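Local coordinates for protein glucose-6-phosphate 1-dehydrogenase (Mycobacterium avium, PDB 4LGV) that catalyses the NADP-linked oxidation of glucose 6-phosphate to 6-phosphogluconolactone, probably as the entry step of the oxidative pentose phosphate pathway, at residues 376-388 against 399-411. Sequence-based numbering, arbitrary orientation.
Sequences LRIDPDPGMRLQL and VHLDSSFAVDLGE
Arg-385 reaches across to Asp-402 and lays its guanidinium against the imidazole of His-400. It grips the carboxylate side-on, NE to Asp-402 OD1 at 2.8 Å and NH2 to Asp-402 OD2 at 2.8 Å, both oxygens met on their syn sides and the two groups nearly coplanar. The bend at chi3 (-77°) turns the guanidinium toward the carboxylate; the imidazole stacks flat on one guanidinium face at 17°, His-400 CD2 over its centre. The group is held by two bonds at its edge and a ring on one face, which should restrict its rotation; Trp-481 adds a cation-pi contact.

On the other face of the hairpin, Leu-386 and Leu-401 run side by side, and the Leu-388 side chain crosses Leu-401 at about a right angle, CD1 3.6 Å from Leu-401 CD2. A water bridges Met-384 O, Leu-401 O and Ser-403 OG. Where strand 395-404 ends and 383-392 begins, the CD2-CE2 side of Phe-405 lies alongside the Gly-383 backbone, CE2 3.2 Å from Gly-383 O, while Pro-382 CB rests over one ring face. Farther along, Asp-408 OD1 takes Asp-381 N (3.0 Å) and Gly-410 N (2.9 Å) from opposite faces of its carboxylate, the second bond closing an Asx turn. Ladder bonds such as Leu-386 N to Leu-401 O, 2.9 Å, pair strands 383-392 and 395-404, consecutive in the chain, as an antiparallel beta hairpin at the margin of the large C-terminal-domain sheet, where Met-384, Val-399 and Ser-403 also pack against a second subunit.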
loop_
_atom_site.group_PDB
_atom_site.type_symbol
_atom_site.label_atom_id
_atom_site.label_comp_id
_atom_site.label_asym_id
_atom_site.label_seq_id
_atom_site.Cartn_x
_atom_site.Cartn_y
_atom_site.Cartn_z
ATOM N N LEU A 376 -11.343 6.999 19.160
ATOM C CA LEU A 376 -12.783 6.941 19.052
ATOM C C LEU A 376 -13.407 6.909 20.448
ATOM O O LEU A 376 -13.238 5.924 21.149
ATOM C CB LEU A 376 -13.189 5.668 18.287
ATOM C CG LEU A 376 -12.540 5.459 16.915
ATOM C CD1 LEU A 376 -12.904 4.125 16.345
ATOM C CD2 LEU A 376 -12.957 6.528 15.939
ATOM N N ARG A 377 -14.092 7.973 20.859
ATOM C CA ARG A 377 -14.887 7.934 22.056
ATOM C C ARG A 377 -16.260 7.335 21.698
ATOM O O ARG A 377 -16.979 7.877 20.877
ATOM C CB ARG A 377 -15.059 9.339 22.680
ATOM C CG ARG A 377 -15.749 9.261 24.040
ATOM C CD ARG A 377 -15.740 10.559 24.856
ATOM N NE ARG A 377 -16.305 11.647 24.098
ATOM C CZ ARG A 377 -15.644 12.725 23.712
ATOM N NH1 ARG A 377 -14.381 12.915 24.094
ATOM N NH2 ARG A 377 -16.252 13.629 22.962
ATOM N N ILE A 378 -16.548 6.177 22.264
ATOM C CA ILE A 378 -17.765 5.417 21.985
ATOM C C ILE A 378 -18.880 5.977 22.851
ATOM O O ILE A 378 -20.014 6.040 22.425
ATOM C CB ILE A 378 -17.570 3.918 22.351
ATOM C CG1 ILE A 378 -16.402 3.310 21.574
ATOM C CG2 ILE A 378 -18.820 3.096 22.106
ATOM C CD1 ILE A 378 -16.447 3.544 20.092
ATOM N N ASP A 379 -18.540 6.376 24.076
ATOM C CA ASP A 379 -19.516 6.825 25.071
ATOM C C ASP A 379 -18.765 7.543 26.201
ATOM O O ASP A 379 -17.617 7.196 26.505
ATOM C CB ASP A 379 -20.270 5.614 25.645
ATOM C CG ASP A 379 -21.364 5.994 26.623
ATOM O OD1 ASP A 379 -22.359 6.630 26.190
ATOM O OD2 ASP A 379 -21.223 5.674 27.834
ATOM N N PRO A 380 -19.357 8.599 26.761
ATOM C CA PRO A 380 -20.491 9.310 26.243
ATOM C C PRO A 380 -20.065 10.231 25.158
ATOM O O PRO A 380 -18.876 10.351 24.874
ATOM C CB PRO A 380 -20.991 10.143 27.455
ATOM C CG PRO A 380 -19.770 10.393 28.308
ATOM C CD PRO A 380 -18.808 9.234 27.988
ATOM N N ASP A 381 -21.046 10.899 24.548
ATOM C CA ASP A 381 -20.781 12.008 23.642
ATOM C C ASP A 381 -19.787 11.574 22.576
ATOM O O ASP A 381 -18.656 12.068 22.493
ATOM C CB ASP A 381 -20.278 13.211 24.431
ATOM C CG ASP A 381 -20.162 14.439 23.597
ATOM O OD1 ASP A 381 -20.647 14.444 22.438
ATOM O OD2 ASP A 381 -19.560 15.420 24.093
ATOM N N PRO A 382 -20.211 10.631 21.748
ATOM C CA PRO A 382 -19.299 9.985 20.809
ATOM C C PRO A 382 -18.580 10.971 19.888
ATOM O O PRO A 382 -19.132 11.994 19.471
ATOM C CB PRO A 382 -20.202 9.031 20.030
ATOM C CG PRO A 382 -21.465 8.918 20.816
ATOM C CD PRO A 382 -21.592 10.169 21.608
ATOM N N GLY A 383 -17.349 10.632 19.559
ATOM C CA GLY A 383 -16.569 11.468 18.668
ATOM C C GLY A 383 -15.271 10.815 18.243
ATOM O O GLY A 383 -14.954 9.695 18.623
ATOM N N MET A 384 -14.532 11.531 17.432
ATOM C CA MET A 384 -13.255 11.071 16.992
ATOM C C MET A 384 -12.230 12.149 17.192
ATOM O O MET A 384 -12.457 13.302 16.919
ATOM C CB MET A 384 -13.300 10.665 15.533
ATOM C CG MET A 384 -11.925 10.217 15.079
ATOM S SD MET A 384 -11.779 9.977 13.343
ATOM C CE MET A 384 -12.285 11.572 12.722
ATOM N N ARG A 385 -11.069 11.735 17.657
ATOM C CA ARG A 385 -9.924 12.631 17.736
ATOM C C ARG A 385 -8.777 12.060 16.940
ATOM O O ARG A 385 -8.387 10.918 17.130
ATOM C CB ARG A 385 -9.516 12.865 19.195
ATOM C CG ARG A 385 -8.069 13.343 19.387
ATOM C CD ARG A 385 -7.735 13.627 20.863
ATOM N NE ARG A 385 -8.307 14.902 21.255
ATOM C CZ ARG A 385 -8.215 15.458 22.453
ATOM N NH1 ARG A 385 -7.586 14.849 23.448
ATOM N NH2 ARG A 385 -8.802 16.638 22.663
ATOM N N LEU A 386 -8.231 12.854 16.049
ATOM C CA LEU A 386 -6.988 12.492 15.393
ATOM C C LEU A 386 -5.838 13.293 16.058
ATOM O O LEU A 386 -5.834 14.523 16.017
ATOM C CB LEU A 386 -7.122 12.758 13.909
ATOM C CG LEU A 386 -5.887 12.545 13.034
ATOM C CD1 LEU A 386 -5.369 11.108 13.026
ATOM C CD2 LEU A 386 -6.190 12.947 11.590
ATOM N N GLN A 387 -4.854 12.596 16.620
ATOM C CA GLN A 387 -3.682 13.243 17.238
ATOM C C GLN A 387 -2.492 13.261 16.318
ATOM O O GLN A 387 -2.027 12.225 15.866
ATOM C CB GLN A 387 -3.258 12.530 18.502
ATOM C CG GLN A 387 -4.351 12.484 19.531
ATOM C CD GLN A 387 -3.888 11.934 20.866
ATOM O OE1 GLN A 387 -2.692 11.707 21.057
ATOM N NE2 GLN A 387 -4.835 11.686 21.777
ATOM N N LEU A 388 -2.017 14.460 16.022
ATOM C CA LEU A 388 -0.886 14.681 15.123
ATOM C C LEU A 388 0.112 15.612 15.814
ATOM O O LEU A 388 -0.108 16.018 16.943
ATOM C CB LEU A 388 -1.358 15.359 13.839
ATOM C CG LEU A 388 -2.438 14.662 13.025
ATOM C CD1 LEU A 388 -2.736 15.500 11.771
ATOM C CD2 LEU A 388 -2.034 13.248 12.625
ATOM N N VAL A 399 -1.210 18.136 18.349
ATOM C CA VAL A 399 -2.312 18.762 17.721
ATOM C C VAL A 399 -3.506 17.789 17.840
ATOM O O VAL A 399 -3.384 16.608 17.487
ATOM C CB VAL A 399 -1.894 19.057 16.277
ATOM C CG1 VAL A 399 -3.070 19.171 15.379
ATOM C CG2 VAL A 399 -1.117 20.341 16.242
ATOM N N HIS A 400 -4.639 18.286 18.354
ATOM C CA HIS A 400 -5.852 17.494 18.539
ATOM C C HIS A 400 -6.946 17.900 17.567
ATOM O O HIS A 400 -7.488 18.981 17.671
ATOM C CB HIS A 400 -6.355 17.624 19.963
ATOM C CG HIS A 400 -5.417 17.071 20.997
ATOM N ND1 HIS A 400 -4.504 16.078 20.713
ATOM C CD2 HIS A 400 -5.265 17.342 22.315
ATOM C CE1 HIS A 400 -3.828 15.766 21.798
ATOM N NE2 HIS A 400 -4.277 16.509 22.788
ATOM N N LEU A 401 -7.233 17.041 16.587
ATOM C CA LEU A 401 -8.238 17.291 15.554
ATOM C C LEU A 401 -9.502 16.536 15.949
ATOM O O LEU A 401 -9.634 15.325 15.712
ATOM C CB LEU A 401 -7.727 16.775 14.204
ATOM C CG LEU A 401 -6.875 17.706 13.313
ATOM C CD1 LEU A 401 -6.003 18.644 14.080
ATOM C CD2 LEU A 401 -5.988 16.974 12.319
ATOM N N ASP A 402 -10.419 17.250 16.573
ATOM C CA ASP A 402 -11.598 16.673 17.226
ATOM C C ASP A 402 -12.864 16.912 16.446
ATOM O O ASP A 402 -13.070 18.009 15.899
ATOM C CB ASP A 402 -11.762 17.320 18.608
ATOM C CG ASP A 402 -10.618 16.983 19.542
ATOM O OD1 ASP A 402 -9.778 16.114 19.195
ATOM O OD2 ASP A 402 -10.563 17.551 20.648
ATOM N N SER A 403 -13.727 15.899 16.420
ATOM C CA SER A 403 -15.054 16.052 15.879
ATOM C C SER A 403 -16.001 15.047 16.517
ATOM O O SER A 403 -15.590 14.042 17.091
ATOM C CB SER A 403 -15.048 15.854 14.383
ATOM O OG SER A 403 -14.646 14.544 14.026
ATOM N N SER A 404 -17.273 15.370 16.428
ATOM C CA SER A 404 -18.344 14.584 16.941
ATOM C C SER A 404 -18.940 13.721 15.822
ATOM O O SER A 404 -18.860 14.039 14.643
ATOM C CB SER A 404 -19.429 15.506 17.503
ATOM O OG SER A 404 -18.926 16.064 18.718
ATOM N N PHE A 405 -19.531 12.612 16.227
ATOM C CA PHE A 405 -20.368 11.803 15.346
ATOM C C PHE A 405 -21.411 11.124 16.211
ATOM O O PHE A 405 -21.263 11.033 17.403
ATOM C CB PHE A 405 -19.560 10.776 14.512
ATOM C CG PHE A 405 -18.957 9.659 15.306
ATOM C CD1 PHE A 405 -19.647 8.505 15.540
ATOM C CD2 PHE A 405 -17.660 9.721 15.701
ATOM C CE1 PHE A 405 -19.069 7.448 16.219
ATOM C CE2 PHE A 405 -17.078 8.680 16.414
ATOM C CZ PHE A 405 -17.801 7.545 16.679
ATOM N N ALA A 406 -22.457 10.635 15.584
ATOM C CA ALA A 406 -23.593 10.006 16.253
ATOM C C ALA A 406 -24.205 10.970 17.285
ATOM O O ALA A 406 -24.223 12.196 17.048
ATOM C CB ALA A 406 -23.202 8.648 16.857
ATOM N N VAL A 407 -24.737 10.432 18.386
ATOM C CA VAL A 407 -25.444 11.236 19.409
ATOM C C VAL A 407 -25.134 10.669 20.794
ATOM O O VAL A 407 -24.809 9.475 20.945
ATOM C CB VAL A 407 -27.004 11.252 19.213
ATOM C CG1 VAL A 407 -27.389 11.907 17.883
ATOM C CG2 VAL A 407 -27.597 9.827 19.303
ATOM N N ASP A 408 -25.276 11.522 21.805
ATOM C CA ASP A 408 -24.943 11.166 23.144
ATOM C C ASP A 408 -26.015 10.218 23.750
ATOM O O ASP A 408 -27.209 10.559 23.841
ATOM C CB ASP A 408 -24.784 12.407 24.009
ATOM C CG ASP A 408 -24.397 12.051 25.445
ATOM O OD1 ASP A 408 -23.784 10.991 25.686
ATOM O OD2 ASP A 408 -24.700 12.839 26.332
ATOM N N LEU A 409 -25.551 9.031 24.122
ATOM C CA LEU A 409 -26.355 7.992 24.769
ATOM C C LEU A 409 -25.774 7.674 26.164
ATOM O O LEU A 409 -25.848 6.539 26.626
ATOM C CB LEU A 409 -26.392 6.692 23.883
ATOM C CG LEU A 409 -27.027 6.844 22.486
ATOM C CD1 LEU A 409 -26.820 5.592 21.593
ATOM C CD2 LEU A 409 -28.527 7.217 22.559
ATOM N N GLY A 410 -25.191 8.679 26.828
ATOM C CA GLY A 410 -24.591 8.500 28.149
ATOM C C GLY A 410 -25.594 8.157 29.236
ATOM O O GLY A 410 -25.376 7.199 30.006
ATOM N N GLU A 411 -26.685 8.934 29.319
ATOM C CA GLU A 411 -27.709 8.675 30.331
ATOM C C GLU A 411 -28.328 7.284 30.035
ATOM O O GLU A 411 -28.767 7.036 28.915
ATOM C CB GLU A 411 -28.763 9.788 30.408
ATOM C CG GLU A 411 -28.442 10.879 31.447
ATOM C CD GLU A 411 -28.464 10.362 32.895
ATOM O OE1 GLU A 411 -29.463 9.727 33.313
ATOM O OE2 GLU A 411 -27.473 10.580 33.629
HETATM O O HOH W 1 -18.417 14.572 20.703
HETATM O O HOH W 2 -22.872 7.818 24.031
HETATM O O HOH W 3 -11.966 14.264 14.615
#